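Long-range contacts in proline dehydrogenase (Bradyrhizobium japonicum USDA 110, PDB 3HAZ), which probably oxidises proline to glutamate in two steps, pairing an FAD-dependent proline dehydrogenase with an NAD+-dependent aldehyde dehydrogenase in one chain: residues A[610-614]-A[660-664]; A[761-766]-A[914-918]; A[936-941]-A[954-959]. All blocks are in the same frame, centred on the assembly; numbering follows the deposited sequence.

Contact 1: residues A[610-614]-A[660-664]; sequences ELREA and NFPLA. With NAD (nicotinamide-adenine-dinucleotide), chain D.
Ala614 and Ala664 bring the two backbones to within 4.1 Å at their CA atoms, where one turn of helix 604-629 meets the loop that runs from strand 641-656 into helix 664-675. The loop carries the Asn-Phe-Pro sequence of the aldehyde dehydrogenase family, and its Asn660 belongs to the NAD pocket. From the helix, Glu610 makes the main polar approach. Its CG stands anti to the backbone N (chi1 176°) and the rest of the chain is extended, which carries the carboxylate across to the start of helix 664-675. There Glu610 OE2 accepts from two successive amides, Leu663 N at 2.8 Å and Ala664 N at 3.0 Å, the second nearly straight (171°). OE2 is crowded in the model, so these lengths are less sure than usual. The other oxygen, OE1, forms a salt bridge with Lys602; this lysine and the amides at the helix start would together probably favour the charged carboxylate. The Glu610 side chain crosses Pro662 at about a right angle, and its CD lies at the edge of the Phe661 ring, near the ring plane.

The rest of the contact is mostly apolar: Ala664 CB rests along the stem of Glu613, 3.8 Å from Glu613 CG, and Ala614 CB touches Leu663 CG at 3.9 Å. Leu611 and Leu663 lie side by side and point the same way, while Leu663 packs on Ile691 and Ala695 of helix 689-702 as well. At the other end of the loop Asn660 ND2 is bonded to Gln792 O. By analogy with other aldehyde dehydrogenases, this asparagine probably helps form the oxyanion hole beside the predicted nucleophile Cys794. Asn660 OD1 lies 3.4 Å from NAD C5N, on the nicotinamide ring.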
loop_
_atom_site.group_PDB
_atom_site.type_symbol
_atom_site.label_atom_id
_atom_site.label_comp_id
_atom_site.label_asym_id
_atom_site.label_seq_id
_atom_site.Cartn_x
_atom_site.Cartn_y
_atom_site.Cartn_z
ATOM N N GLU A 610 -25.138 22.971 -27.160
ATOM C CA GLU A 610 -26.166 22.977 -26.123
ATOM C C GLU A 610 -26.673 21.558 -25.854
ATOM O O GLU A 610 -26.878 21.174 -24.701
ATOM C CB GLU A 610 -27.330 23.915 -26.461
ATOM C CG GLU A 610 -28.453 23.840 -25.427
ATOM C CD GLU A 610 -29.421 25.014 -25.455
ATOM O OE1 GLU A 610 -29.424 25.796 -26.431
ATOM O OE2 GLU A 610 -30.197 25.147 -24.486
ATOM N N LEU A 611 -26.868 20.782 -26.918
ATOM C CA LEU A 611 -27.253 19.381 -26.764
ATOM C C LEU A 611 -26.238 18.647 -25.881
ATOM O O LEU A 611 -26.617 17.971 -24.928
ATOM C CB LEU A 611 -27.400 18.691 -28.127
ATOM C CG LEU A 611 -27.910 17.236 -28.167
ATOM C CD1 LEU A 611 -26.857 16.244 -27.677
ATOM C CD2 LEU A 611 -29.196 17.075 -27.374
ATOM N N ARG A 612 -24.953 18.788 -26.197
ATOM C CA ARG A 612 -23.901 18.182 -25.378
ATOM C C ARG A 612 -24.008 18.615 -23.912
ATOM O O ARG A 612 -23.935 17.789 -23.005
ATOM C CB ARG A 612 -22.502 18.512 -25.925
ATOM C CG ARG A 612 -22.115 17.756 -27.200
ATOM C CD ARG A 612 -20.640 17.956 -27.535
ATOM N NE ARG A 612 -19.767 17.318 -26.550
ATOM C CZ ARG A 612 -18.487 17.632 -26.361
ATOM N NH1 ARG A 612 -17.917 18.587 -27.086
ATOM N NH2 ARG A 612 -17.774 16.995 -25.438
ATOM N N GLU A 613 -24.176 19.915 -23.694
ATOM C CA GLU A 613 -24.266 20.480 -22.350
ATOM C C GLU A 613 -25.437 19.886 -21.558
ATOM O O GLU A 613 -25.315 19.606 -20.362
ATOM C CB GLU A 613 -24.418 22.003 -22.440
ATOM C CG GLU A 613 -24.383 22.725 -21.104
ATOM C CD GLU A 613 -24.602 24.221 -21.244
ATOM O OE1 GLU A 613 -24.703 24.698 -22.391
ATOM O OE2 GLU A 613 -24.673 24.920 -20.210
ATOM N N ALA A 614 -26.574 19.714 -22.226
ATOM C CA ALA A 614 -27.752 19.136 -21.589
ATOM C C ALA A 614 -27.447 17.734 -21.077
ATOM O O ALA A 614 -27.754 17.405 -19.931
ATOM C CB ALA A 614 -28.939 19.110 -22.562
ATOM N N ASN A 660 -32.532 31.537 -24.003
ATOM C CA ASN A 660 -31.251 31.510 -24.712
ATOM C C ASN A 660 -30.522 30.165 -24.647
ATOM O O ASN A 660 -29.729 29.842 -25.536
ATOM C CB ASN A 660 -30.343 32.660 -24.267
ATOM C CG ASN A 660 -29.886 32.526 -22.828
ATOM O OD1 ASN A 660 -30.593 31.974 -21.987
ATOM N ND2 ASN A 660 -28.699 33.052 -22.535
ATOM N N PHE A 661 -30.797 29.397 -23.593
ATOM C CA PHE A 661 -30.397 27.993 -23.514
ATOM C C PHE A 661 -31.616 27.182 -23.093
ATOM O O PHE A 661 -31.697 26.704 -21.962
ATOM C CB PHE A 661 -29.248 27.800 -22.528
ATOM C CG PHE A 661 -27.942 28.391 -23.002
ATOM C CD1 PHE A 661 -27.564 29.670 -22.623
ATOM C CD2 PHE A 661 -27.104 27.671 -23.839
ATOM C CE1 PHE A 661 -26.370 30.212 -23.059
ATOM C CE2 PHE A 661 -25.908 28.210 -24.281
ATOM C CZ PHE A 661 -25.541 29.478 -23.890
ATOM N N PRO A 662 -32.572 27.034 -24.023
ATOM C CA PRO A 662 -33.927 26.526 -23.790
ATOM C C PRO A 662 -33.924 25.056 -23.426
ATOM O O PRO A 662 -34.917 24.548 -22.911
ATOM C CB PRO A 662 -34.617 26.697 -25.156
ATOM C CG PRO A 662 -33.676 27.433 -26.025
ATOM C CD PRO A 662 -32.308 27.279 -25.449
ATOM N N LEU A 663 -32.826 24.373 -23.725
ATOM C CA LEU A 663 -32.719 22.955 -23.419
ATOM C C LEU A 663 -31.792 22.680 -22.237
ATOM O O LEU A 663 -32.193 22.020 -21.279
ATOM C CB LEU A 663 -32.252 22.165 -24.644
ATOM C CG LEU A 663 -32.002 20.684 -24.355
ATOM C CD1 LEU A 663 -33.303 20.027 -23.964
ATOM C CD2 LEU A 663 -31.374 19.980 -25.560
ATOM N N ALA A 664 -30.564 23.190 -22.297
ATOM C CA ALA A 664 -29.545 22.808 -21.314
ATOM C C ALA A 664 -29.769 23.419 -19.935
ATOM O O ALA A 664 -29.628 22.739 -18.924
ATOM C CB ALA A 664 -28.138 23.130 -21.825
HETATM P PA NAD D . -36.311 37.149 -18.019
HETATM O O1A NAD D . -36.056 37.856 -16.561
HETATM O O2A NAD D . -36.883 38.130 -18.955
HETATM O O5B NAD D . -37.380 35.889 -17.782
HETATM C C5B NAD D . -36.883 34.558 -17.755
HETATM C C4B NAD D . -37.902 33.591 -17.133
HETATM O O4B NAD D . -38.613 34.106 -15.944
HETATM C C3B NAD D . -39.103 33.176 -18.078
HETATM O O3B NAD D . -39.438 31.831 -18.231
HETATM C C2B NAD D . -40.162 34.200 -17.680
HETATM O O2B NAD D . -41.451 34.138 -18.250
HETATM C C1B NAD D . -40.009 34.174 -16.222
HETATM N N9A NAD D . -40.591 35.370 -15.596
HETATM C C8A NAD D . -40.757 36.597 -16.153
HETATM N N7A NAD D . -41.353 37.445 -15.173
HETATM C C5A NAD D . -41.542 36.686 -13.996
HETATM C C6A NAD D . -42.076 37.009 -12.754
HETATM N N6A NAD D . -42.561 38.358 -12.507
HETATM N N1A NAD D . -42.141 36.071 -11.774
HETATM C C2A NAD D . -41.677 34.789 -12.014
HETATM N N3A NAD D . -41.151 34.468 -13.236
HETATM C C4A NAD D . -41.085 35.420 -14.230
HETATM O O3 NAD D . -34.886 36.495 -18.617
HETATM P PN NAD D . -34.782 36.079 -20.234
HETATM O O1N NAD D . -35.281 37.370 -21.161
HETATM O O2N NAD D . -35.620 34.908 -20.501
HETATM O O5D NAD D . -33.202 35.713 -20.624
HETATM C C5D NAD D . -32.230 36.748 -20.676
HETATM C C4D NAD D . -31.557 37.003 -19.310
HETATM O O4D NAD D . -31.237 35.798 -18.489
HETATM C C3D NAD D . -30.246 37.896 -19.212
HETATM O O3D NAD D . -30.256 39.050 -18.406
HETATM C C2D NAD D . -29.195 36.800 -18.936
HETATM O O2D NAD D . -27.835 37.124 -18.720
HETATM C C1D NAD D . -29.922 35.933 -17.991
HETATM N N1N NAD D . -29.275 34.614 -17.986
HETATM C C2N NAD D . -28.283 34.338 -17.027
HETATM C C3N NAD D . -27.623 33.036 -17.028
HETATM C C7N NAD D . -26.546 32.731 -15.972
HETATM O O7N NAD D . -26.166 31.623 -15.837
HETATM N N7N NAD D . -26.107 33.768 -15.060
HETATM C C4N NAD D . -27.995 32.016 -18.039
HETATM C C5N NAD D . -28.983 32.290 -18.988
HETATM C C6N NAD D . -29.657 33.608 -18.989
#

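Contact 2: residues A[761-766]-A[914-918]; sequences TGGINA and YGLTL. With NAD (nicotinamide-adenine-dinucleotide), chain D.
Asn765 and Thr917 meet where strands 765-769 and 917-921 run side by side in the sheet of the aldehyde dehydrogenase catalytic domain. Among the polar links, Thr917 N donates to Asn765 OD1 at 3.1 Å with a nearly straight N-H (172°), approaching from above the carbonyl plane. The asparagine ND2 is engaged by Cys794 O and Ala796 O, so the amide is held at both its ends beside the segment of the predicted nucleophile. Thr917 OG1 is bonded separately to Ser795 O.

Water extends the pairing. One molecule donates to Asn765 OD1 at 2.7 Å and accepts from Leu916 N, and another joins Ala766 N to Thr917 O.

Apolar contact centres on Tyr914. Its CG lies anti to its carbonyl carbon (chi1 -70°), which turns the ring onto the 762-764 backbone: one face lies over the carbonyl carbon of Gly763, while Tyr914 CD2 reaches Ile764 CG1 at 3.7 Å. Replacing this tyrosine with an alanine would probably uncover Gly763 and leave Ile764 without its aromatic neighbour. Leu918 CD1 touches Ala766 CB.

The cofactor is met at the Thr761 end. A side chain on Gly762 would crowd the ribose O3D. Leu916 CD2 packs near both Thr761 O and the carboxamide, and NAD N7N donates to Thr761 O at 2.8 Å.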
loop_
_atom_site.group_PDB
_atom_site.type_symbol
_atom_site.label_atom_id
_atom_site.label_comp_id
_atom_site.label_asym_id
_atom_site.label_seq_id
_atom_site.Cartn_x
_atom_site.Cartn_y
_atom_site.Cartn_z
ATOM N N THR A 761 -28.317 35.541 -12.955
ATOM C CA THR A 761 -28.813 36.672 -13.714
ATOM C C THR A 761 -27.720 37.216 -14.643
ATOM O O THR A 761 -26.720 36.541 -14.894
ATOM C CB THR A 761 -29.408 37.748 -12.770
ATOM O OG1 THR A 761 -28.520 37.966 -11.669
ATOM C CG2 THR A 761 -30.745 37.265 -12.205
ATOM N N GLY A 762 -27.913 38.419 -15.166
ATOM C CA GLY A 762 -27.054 38.897 -16.234
ATOM C C GLY A 762 -25.649 39.302 -15.827
ATOM O O GLY A 762 -25.150 38.934 -14.761
ATOM N N GLY A 763 -24.999 40.058 -16.706
ATOM C CA GLY A 763 -23.716 40.652 -16.404
ATOM C C GLY A 763 -23.384 41.743 -17.406
ATOM O O GLY A 763 -23.985 41.824 -18.473
ATOM N N ILE A 764 -22.443 42.600 -17.036
ATOM C CA ILE A 764 -21.793 43.492 -17.985
ATOM C C ILE A 764 -20.346 43.019 -18.020
ATOM O O ILE A 764 -19.490 43.504 -17.277
ATOM C CB ILE A 764 -21.936 44.974 -17.568
ATOM C CG1 ILE A 764 -23.420 45.309 -17.367
ATOM C CG2 ILE A 764 -21.302 45.896 -18.611
ATOM C CD1 ILE A 764 -23.708 46.746 -16.957
ATOM N N ASN A 765 -20.095 42.023 -18.862
ATOM C CA ASN A 765 -18.836 41.292 -18.828
ATOM C C ASN A 765 -17.719 42.017 -19.571
ATOM O O ASN A 765 -17.886 42.413 -20.724
ATOM C CB ASN A 765 -19.041 39.874 -19.376
ATOM C CG ASN A 765 -20.206 39.158 -18.704
ATOM O OD1 ASN A 765 -20.337 39.177 -17.482
ATOM N ND2 ASN A 765 -21.066 38.539 -19.504
ATOM N N ALA A 766 -16.588 42.185 -18.892
ATOM C CA ALA A 766 -15.438 42.896 -19.432
ATOM C C ALA A 766 -14.341 41.939 -19.855
ATOM O O ALA A 766 -14.287 40.791 -19.407
ATOM C CB ALA A 766 -14.887 43.877 -18.394
ATOM N N TYR A 914 -22.122 44.049 -11.249
ATOM C CA TYR A 914 -22.198 42.716 -11.842
ATOM C C TYR A 914 -20.894 41.938 -11.621
ATOM O O TYR A 914 -19.885 42.515 -11.220
ATOM C CB TYR A 914 -22.542 42.814 -13.333
ATOM C CG TYR A 914 -23.961 43.282 -13.587
ATOM C CD1 TYR A 914 -25.027 42.391 -13.519
ATOM C CD2 TYR A 914 -24.239 44.615 -13.874
ATOM C CE1 TYR A 914 -26.327 42.806 -13.742
ATOM C CE2 TYR A 914 -25.550 45.045 -14.099
ATOM C CZ TYR A 914 -26.586 44.133 -14.032
ATOM O OH TYR A 914 -27.888 44.532 -14.250
ATOM N N GLY A 915 -20.919 40.630 -11.857
ATOM C CA GLY A 915 -19.729 39.816 -11.668
ATOM C C GLY A 915 -19.871 38.406 -12.200
ATOM O O GLY A 915 -19.730 37.436 -11.458
ATOM N N LEU A 916 -20.153 38.288 -13.491
ATOM C CA LEU A 916 -20.369 36.983 -14.104
ATOM C C LEU A 916 -19.093 36.443 -14.761
ATOM O O LEU A 916 -18.448 35.545 -14.218
ATOM C CB LEU A 916 -21.528 37.046 -15.104
ATOM C CG LEU A 916 -22.036 35.698 -15.624
ATOM C CD1 LEU A 916 -22.320 34.731 -14.470
ATOM C CD2 LEU A 916 -23.286 35.915 -16.456
ATOM N N THR A 917 -18.725 36.978 -15.924
ATOM C CA THR A 917 -17.467 36.569 -16.560
ATOM C C THR A 917 -16.490 37.730 -16.739
ATOM O O THR A 917 -16.890 38.890 -16.889
ATOM C CB THR A 917 -17.680 35.883 -17.940
ATOM O OG1 THR A 917 -18.398 36.764 -18.816
ATOM C CG2 THR A 917 -18.459 34.585 -17.785
ATOM N N LEU A 918 -15.204 37.395 -16.735
ATOM C CA LEU A 918 -14.151 38.352 -17.027
ATOM C C LEU A 918 -13.074 37.693 -17.883
ATOM O O LEU A 918 -12.617 36.593 -17.578
ATOM C CB LEU A 918 -13.530 38.883 -15.736
ATOM C CG LEU A 918 -12.260 39.704 -15.982
ATOM C CD1 LEU A 918 -12.605 41.065 -16.577
ATOM C CD2 LEU A 918 -11.443 39.864 -14.721
HETATM P PA NAD D . -36.311 37.149 -18.019
HETATM O O1A NAD D . -36.056 37.856 -16.561
HETATM O O2A NAD D . -36.883 38.130 -18.955
HETATM O O5B NAD D . -37.380 35.889 -17.782
HETATM C C5B NAD D . -36.883 34.558 -17.755
HETATM C C4B NAD D . -37.902 33.591 -17.133
HETATM O O4B NAD D . -38.613 34.106 -15.944
HETATM C C3B NAD D . -39.103 33.176 -18.078
HETATM O O3B NAD D . -39.438 31.831 -18.231
HETATM C C2B NAD D . -40.162 34.200 -17.680
HETATM O O2B NAD D . -41.451 34.138 -18.250
HETATM C C1B NAD D . -40.009 34.174 -16.222
HETATM N N9A NAD D . -40.591 35.370 -15.596
HETATM C C8A NAD D . -40.757 36.597 -16.153
HETATM N N7A NAD D . -41.353 37.445 -15.173
HETATM C C5A NAD D . -41.542 36.686 -13.996
HETATM C C6A NAD D . -42.076 37.009 -12.754
HETATM N N6A NAD D . -42.561 38.358 -12.507
HETATM N N1A NAD D . -42.141 36.071 -11.774
HETATM C C2A NAD D . -41.677 34.789 -12.014
HETATM N N3A NAD D . -41.151 34.468 -13.236
HETATM C C4A NAD D . -41.085 35.420 -14.230
HETATM O O3 NAD D . -34.886 36.495 -18.617
HETATM P PN NAD D . -34.782 36.079 -20.234
HETATM O O1N NAD D . -35.281 37.370 -21.161
HETATM O O2N NAD D . -35.620 34.908 -20.501
HETATM O O5D NAD D . -33.202 35.713 -20.624
HETATM C C5D NAD D . -32.230 36.748 -20.676
HETATM C C4D NAD D . -31.557 37.003 -19.310
HETATM O O4D NAD D . -31.237 35.798 -18.489
HETATM C C3D NAD D . -30.246 37.896 -19.212
HETATM O O3D NAD D . -30.256 39.050 -18.406
HETATM C C2D NAD D . -29.195 36.800 -18.936
HETATM O O2D NAD D . -27.835 37.124 -18.720
HETATM C C1D NAD D . -29.922 35.933 -17.991
HETATM N N1N NAD D . -29.275 34.614 -17.986
HETATM C C2N NAD D . -28.283 34.338 -17.027
HETATM C C3N NAD D . -27.623 33.036 -17.028
HETATM C C7N NAD D . -26.546 32.731 -15.972
HETATM O O7N NAD D . -26.166 31.623 -15.837
HETATM N N7N NAD D . -26.107 33.768 -15.060
HETATM C C4N NAD D . -27.995 32.016 -18.039
HETATM C C5N NAD D . -28.983 32.290 -18.988
HETATM C C6N NAD D . -29.657 33.608 -18.989
HETATM O O HOH W 1 -18.353 42.292 -14.307
HETATM O O HOH W 2 -20.297 40.691 -15.264
HETATM O O HOH W 3 -16.242 41.343 -15.974
#

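Contact 3: residues A[936-941]-A[954-959]; sequences QVGNIY and QPFGGN. With NAD (nicotinamide-adenine-dinucleotide), chain D.
Asn939, the residue most covered here, bridges to the opposing backbone with both ends of its amide. With CG anti to its own carbonyl carbon (chi1 -73°), the amide faces residues 955-957: Asn939 ND2 donates to Pro955 O at 3.0 Å, and OD1 accepts from Gly957 N, also at 3.0 Å. The first donor stands above the carbonyl plane of Pro955, whereas Gly957 N is tilted only 17° from the plane of the amide it binds. The two bonds together fix the rotation of the side chain. Phe956 lies between them in sequence and crosses the asparagine at about a right angle, CD1 being 3.6 Å from Asn939 OD1. Lys967 NZ adds bonds to the carbonyls of Gly938, Pro955 and Gly957.

Strand 939-942 is an edge strand of its sheet within the chain, but residues 939-941 form a parallel ladder with a strand of the second subunit, so the sheet continues through the interface. Segment 954-959, which includes the Pro-Phe-Gly-Gly sequence of this aldehyde dehydrogenase domain, also touches that subunit: Pro955 O accepts from Thr982 of the neighbouring chain.

At the other end of the contact the Asn959 side chain approaches the carbonyl of Gln936. Between there and Asn939 the two backbones have their nearest CA atoms at Gly938 and Gly958, 4.0 Å apart; a CB on Gly938 would run into Gly957 O, to which the Gly938 CA already makes a CA-H...O contact.

Tyr941, the third main participant, brings OH to 4.0 Å from Gln954 CB, and this hydroxyl also lies at the edge of the Phe956 ring. At another part of that edge, Phe956 CE2 is 3.3 Å from NAD O7N of the carboxamide.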
loop_
_atom_site.group_PDB
_atom_site.type_symbol
_atom_site.label_atom_id
_atom_site.label_comp_id
_atom_site.label_asym_id
_atom_site.label_seq_id
_atom_site.Cartn_x
_atom_site.Cartn_y
_atom_site.Cartn_z
ATOM N N GLN A 936 -14.049 39.979 -8.083
ATOM C CA GLN A 936 -14.842 38.942 -7.425
ATOM C C GLN A 936 -15.697 38.140 -8.411
ATOM O O GLN A 936 -16.514 37.307 -8.016
ATOM C CB GLN A 936 -15.729 39.564 -6.341
ATOM C CG GLN A 936 -15.067 39.659 -4.975
ATOM C CD GLN A 936 -16.047 40.058 -3.882
ATOM O OE1 GLN A 936 -16.445 41.219 -3.785
ATOM N NE2 GLN A 936 -16.435 39.096 -3.050
ATOM N N VAL A 937 -15.499 38.411 -9.694
ATOM C CA VAL A 937 -16.232 37.766 -10.780
ATOM C C VAL A 937 -16.256 36.242 -10.661
ATOM O O VAL A 937 -15.275 35.637 -10.246
ATOM C CB VAL A 937 -15.589 38.163 -12.123
ATOM C CG1 VAL A 937 -16.348 37.559 -13.283
ATOM C CG2 VAL A 937 -15.558 39.684 -12.237
ATOM N N GLY A 938 -17.370 35.625 -11.052
ATOM C CA GLY A 938 -17.535 34.184 -10.905
ATOM C C GLY A 938 -16.658 33.327 -11.811
ATOM O O GLY A 938 -16.152 32.284 -11.396
ATOM N N ASN A 939 -16.480 33.763 -13.054
ATOM C CA ASN A 939 -15.720 32.993 -14.031
ATOM C C ASN A 939 -14.706 33.881 -14.735
ATOM O O ASN A 939 -15.072 34.846 -15.416
ATOM C CB ASN A 939 -16.654 32.329 -15.052
ATOM C CG ASN A 939 -17.418 31.144 -14.465
ATOM O OD1 ASN A 939 -18.447 31.311 -13.812
ATOM N ND2 ASN A 939 -16.921 29.938 -14.716
ATOM N N ILE A 940 -13.431 33.566 -14.533
ATOM C CA ILE A 940 -12.334 34.308 -15.147
ATOM C C ILE A 940 -11.677 33.423 -16.203
ATOM O O ILE A 940 -11.312 32.274 -15.938
ATOM C CB ILE A 940 -11.317 34.772 -14.075
ATOM C CG1 ILE A 940 -12.027 35.662 -13.043
ATOM C CG2 ILE A 940 -10.126 35.502 -14.704
ATOM C CD1 ILE A 940 -11.134 36.144 -11.926
ATOM N N TYR A 941 -11.579 33.950 -17.415
ATOM C CA TYR A 941 -10.979 33.226 -18.527
ATOM C C TYR A 941 -9.720 33.955 -18.996
ATOM O O TYR A 941 -9.763 35.143 -19.337
ATOM C CB TYR A 941 -11.968 33.125 -19.685
ATOM C CG TYR A 941 -13.175 32.245 -19.427
ATOM C CD1 TYR A 941 -14.404 32.797 -19.072
ATOM C CD2 TYR A 941 -13.090 30.863 -19.569
ATOM C CE1 TYR A 941 -15.517 31.994 -18.860
ATOM C CE2 TYR A 941 -14.192 30.051 -19.354
ATOM C CZ TYR A 941 -15.403 30.616 -18.999
ATOM O OH TYR A 941 -16.495 29.792 -18.784
ATOM N N GLN A 954 -15.800 24.049 -15.980
ATOM C CA GLN A 954 -15.967 25.423 -15.518
ATOM C C GLN A 954 -17.309 25.579 -14.806
ATOM O O GLN A 954 -18.304 25.958 -15.433
ATOM C CB GLN A 954 -15.873 26.432 -16.674
ATOM C CG GLN A 954 -14.494 26.504 -17.324
ATOM C CD GLN A 954 -14.412 25.717 -18.613
ATOM O OE1 GLN A 954 -15.423 25.510 -19.286
ATOM N NE2 GLN A 954 -13.201 25.288 -18.978
ATOM N N PRO A 955 -17.350 25.265 -13.501
ATOM C CA PRO A 955 -18.576 25.569 -12.746
ATOM C C PRO A 955 -18.916 27.020 -13.020
ATOM O O PRO A 955 -18.050 27.887 -12.887
ATOM C CB PRO A 955 -18.148 25.372 -11.291
ATOM C CG PRO A 955 -17.067 24.314 -11.377
ATOM C CD PRO A 955 -16.325 24.612 -12.665
ATOM N N PHE A 956 -20.145 27.271 -13.443
ATOM C CA PHE A 956 -20.492 28.559 -13.999
ATOM C C PHE A 956 -21.506 29.312 -13.142
ATOM O O PHE A 956 -22.480 28.734 -12.669
ATOM C CB PHE A 956 -21.018 28.381 -15.424
ATOM C CG PHE A 956 -21.363 29.676 -16.093
ATOM C CD1 PHE A 956 -20.388 30.408 -16.754
ATOM C CD2 PHE A 956 -22.656 30.175 -16.047
ATOM C CE1 PHE A 956 -20.695 31.614 -17.362
ATOM C CE2 PHE A 956 -22.972 31.380 -16.661
ATOM C CZ PHE A 956 -21.990 32.097 -17.318
ATOM N N GLY A 957 -21.276 30.607 -12.957
ATOM C CA GLY A 957 -22.184 31.438 -12.189
ATOM C C GLY A 957 -21.456 32.552 -11.466
ATOM O O GLY A 957 -20.314 32.388 -11.032
ATOM N N GLY A 958 -22.125 33.686 -11.320
ATOM C CA GLY A 958 -21.474 34.868 -10.797
ATOM C C GLY A 958 -22.061 35.337 -9.487
ATOM O O GLY A 958 -22.895 34.661 -8.898
ATOM N N ASN A 959 -21.620 36.503 -9.037
ATOM C CA ASN A 959 -22.105 37.074 -7.789
ATOM C C ASN A 959 -22.471 38.535 -7.977
ATOM O O ASN A 959 -22.589 39.011 -9.112
ATOM C CB ASN A 959 -21.058 36.905 -6.692
ATOM C CG ASN A 959 -19.645 36.969 -7.232
ATOM O OD1 ASN A 959 -18.917 35.972 -7.226
ATOM N ND2 ASN A 959 -19.256 38.138 -7.731
HETATM P PA NAD D . -36.311 37.149 -18.019
HETATM O O1A NAD D . -36.056 37.856 -16.561
HETATM O O2A NAD D . -36.883 38.130 -18.955
HETATM O O5B NAD D . -37.380 35.889 -17.782
HETATM C C5B NAD D . -36.883 34.558 -17.755
HETATM C C4B NAD D . -37.902 33.591 -17.133
HETATM O O4B NAD D . -38.613 34.106 -15.944
HETATM C C3B NAD D . -39.103 33.176 -18.078
HETATM O O3B NAD D . -39.438 31.831 -18.231
HETATM C C2B NAD D . -40.162 34.200 -17.680
HETATM O O2B NAD D . -41.451 34.138 -18.250
HETATM C C1B NAD D . -40.009 34.174 -16.222
HETATM N N9A NAD D . -40.591 35.370 -15.596
HETATM C C8A NAD D . -40.757 36.597 -16.153
HETATM N N7A NAD D . -41.353 37.445 -15.173
HETATM C C5A NAD D . -41.542 36.686 -13.996
HETATM C C6A NAD D . -42.076 37.009 -12.754
HETATM N N6A NAD D . -42.561 38.358 -12.507
HETATM N N1A NAD D . -42.141 36.071 -11.774
HETATM C C2A NAD D . -41.677 34.789 -12.014
HETATM N N3A NAD D . -41.151 34.468 -13.236
HETATM C C4A NAD D . -41.085 35.420 -14.230
HETATM O O3 NAD D . -34.886 36.495 -18.617
HETATM P PN NAD D . -34.782 36.079 -20.234
HETATM O O1N NAD D . -35.281 37.370 -21.161
HETATM O O2N NAD D . -35.620 34.908 -20.501
HETATM O O5D NAD D . -33.202 35.713 -20.624
HETATM C C5D NAD D . -32.230 36.748 -20.676
HETATM C C4D NAD D . -31.557 37.003 -19.310
HETATM O O4D NAD D . -31.237 35.798 -18.489
HETATM C C3D NAD D . -30.246 37.896 -19.212
HETATM O O3D NAD D . -30.256 39.050 -18.406
HETATM C C2D NAD D . -29.195 36.800 -18.936
HETATM O O2D NAD D . -27.835 37.124 -18.720
HETATM C C1D NAD D . -29.922 35.933 -17.991
HETATM N N1N NAD D . -29.275 34.614 -17.986
HETATM C C2N NAD D . -28.283 34.338 -17.027
HETATM C C3N NAD D . -27.623 33.036 -17.028
HETATM C C7N NAD D . -26.546 32.731 -15.972
HETATM O O7N NAD D . -26.166 31.623 -15.837
HETATM N N7N NAD D . -26.107 33.768 -15.060
HETATM C C4N NAD D . -27.995 32.016 -18.039
HETATM C C5N NAD D . -28.983 32.290 -18.988
HETATM C C6N NAD D . -29.657 33.608 -18.989
#

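Followed from the N terminus, the contacts come in series, each closing its loop before the next opens, so that none nests in or crosses another. Contact 1 closes 45 residues, including the end of helix 604-629 and strand 641-656, at the start of helix 664-675. Contact 2 spans 147 residues and brings neighbouring strands of the catalytic sheet together. Contact 3 closes a loop of only twelve residues at the end of strand 939-942, the neighbour of 917-921. Contacts 2 and 3 touch directly, as strands 917-921 and 939-942 pair through Leu918, Asn939 and Tyr941. Contact 1 stays apart, about 19 Å from contact 3 between centres, yet all three reach the same NAD.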